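PDB 4BPS: chorismatase from Streptomyces hygroscopicus, which hydrolyses chorismate to a dihydroxycyclohexadiene carboxylic acid and pyruvate, a step in the biosynthesis of the immunosuppressants FK506 and FK520. Local coordinates for residues Asp305-Thr308 against Val309-Val312. Numbering follows the deposited sequence.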
loop_
_atom_site.group_PDB
_atom_site.type_symbol
_atom_site.label_atom_id
_atom_site.label_comp_id
_atom_site.label_asym_id
_atom_site.label_seq_id
_atom_site.Cartn_x
_atom_site.Cartn_y
_atom_site.Cartn_z
ATOM N N ASP A 305 4.640 1.180 -22.048
ATOM C CA ASP A 305 3.569 0.241 -21.693
ATOM C C ASP A 305 2.358 0.891 -21.048
ATOM O O ASP A 305 1.360 0.193 -20.848
ATOM C CB ASP A 305 4.094 -0.844 -20.736
ATOM C CG ASP A 305 5.094 -1.779 -21.379
ATOM O OD1 ASP A 305 5.121 -1.894 -22.625
ATOM O OD2 ASP A 305 5.827 -2.462 -20.619
ATOM N N LEU A 306 2.410 2.173 -20.690
ATOM C CA LEU A 306 1.316 2.722 -19.907
ATOM C C LEU A 306 -0.002 2.678 -20.661
ATOM O O LEU A 306 -1.004 2.290 -20.092
ATOM C CB LEU A 306 1.620 4.153 -19.424
ATOM C CG LEU A 306 2.056 4.239 -17.936
ATOM C CD1 LEU A 306 3.558 3.982 -17.835
ATOM C CD2 LEU A 306 1.699 5.513 -17.217
ATOM N N ASP A 307 -0.014 3.053 -21.934
ATOM C CA ASP A 307 -1.288 3.027 -22.648
ATOM C C ASP A 307 -1.775 1.586 -22.872
ATOM O O ASP A 307 -2.961 1.330 -22.812
ATOM C CB ASP A 307 -1.217 3.778 -23.966
ATOM C CG ASP A 307 -2.602 4.116 -24.489
ATOM O OD1 ASP A 307 -3.341 4.858 -23.795
ATOM O OD2 ASP A 307 -2.966 3.622 -25.574
ATOM N N THR A 308 -0.858 0.663 -23.133
ATOM C CA THR A 308 -1.196 -0.741 -23.276
ATOM C C THR A 308 -1.931 -1.212 -22.016
ATOM O O THR A 308 -3.009 -1.823 -22.082
ATOM C CB THR A 308 0.081 -1.574 -23.497
ATOM O OG1 THR A 308 0.732 -1.124 -24.689
ATOM C CG2 THR A 308 -0.242 -3.059 -23.625
ATOM N N VAL A 309 -1.343 -0.908 -20.867
ATOM C CA VAL A 309 -1.935 -1.308 -19.605
ATOM C C VAL A 309 -3.262 -0.603 -19.334
ATOM O O VAL A 309 -4.217 -1.233 -18.870
ATOM C CB VAL A 309 -0.924 -1.079 -18.458
ATOM C CG1 VAL A 309 -1.583 -1.181 -17.089
ATOM C CG2 VAL A 309 0.227 -2.062 -18.572
ATOM N N ARG A 310 -3.325 0.688 -19.639
ATOM C CA ARG A 310 -4.559 1.439 -19.451
ATOM C C ARG A 310 -5.716 0.742 -20.177
ATOM O O ARG A 310 -6.812 0.611 -19.620
ATOM C CB ARG A 310 -4.413 2.870 -19.965
ATOM C CG ARG A 310 -5.581 3.752 -19.550
ATOM C CD ARG A 310 -5.430 5.198 -20.051
ATOM N NE ARG A 310 -4.204 5.848 -19.562
ATOM C CZ ARG A 310 -4.059 6.391 -18.356
ATOM N NH1 ARG A 310 -5.071 6.393 -17.495
ATOM N NH2 ARG A 310 -2.903 6.952 -18.012
ATOM N N ARG A 311 -5.454 0.286 -21.402
ATOM C CA ARG A 311 -6.496 -0.330 -22.213
ATOM C C ARG A 311 -6.907 -1.701 -21.665
ATOM O O ARG A 311 -8.100 -2.035 -21.655
ATOM C CB ARG A 311 -6.066 -0.415 -23.693
ATOM C CG ARG A 311 -5.933 0.970 -24.351
ATOM C CD ARG A 311 -5.761 0.936 -25.876
ATOM N NE ARG A 311 -4.980 -0.205 -26.345
ATOM C CZ ARG A 311 -3.672 -0.181 -26.589
ATOM N NH1 ARG A 311 -2.978 0.939 -26.407
ATOM N NH2 ARG A 311 -3.055 -1.282 -27.016
ATOM N N VAL A 312 -5.948 -2.495 -21.199
ATOM C CA VAL A 312 -6.272 -3.766 -20.583
ATOM C C VAL A 312 -7.141 -3.560 -19.361
ATOM O O VAL A 312 -8.144 -4.271 -19.166
ATOM C CB VAL A 312 -4.983 -4.537 -20.199
ATOM C CG1 VAL A 312 -5.319 -5.756 -19.356
ATOM C CG2 VAL A 312 -4.192 -4.947 -21.440
HETATM O O HOH W 1 -2.677 6.113 -21.766
HETATM O O HOH W 2 -0.344 -1.877 -27.044
#
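Asp307 and Arg311 form an i to i+4 salt bridge on the exposed side of helix 306-314, the helix of the beta-alpha-beta unit that links strands 296-300 and 323-327. Arg311 NH1 donates to Asp307 OD2 at 2.8 Å. The bond is bent (138° at the hydrogen): OD2 lies in the guanidinium plane, whereas NH1 meets the carboxylate from above, the two planes being 53° apart. With its CG set beside the backbone N (chi1 -67°), Arg311 runs back along the helix, and its bend at chi3 carries one guanidinium face over Thr308 CA. Still in the guanidinium plane, but at its far end, Arg311 NH2 donates to a water at 2.8 Å. Thr308 OG1, set beside its own backbone N, is hydrogen-bonded to the same water, and the Thr308 side chain also rests on Thr260 of helix 259-274. The other oxygen of Asp307 faces Arg310, where a second water donates to Asp307 OD1 and accepts from Arg310 NE, bridging atoms 4.4 Å apart. On the buried side of the helix, Val309 packs against Val298 and Val300 of strand 296-300 and Val259, its CG2 3.4 Å from Asp305 O and its side chain about 9 Å from that of the proton acceptor Glu338. Successive i to i+4 backbone bonds join the turns, ending with Val312 N to Thr308 O; the same oxygen lies 3.4 Å from Val312 CG2.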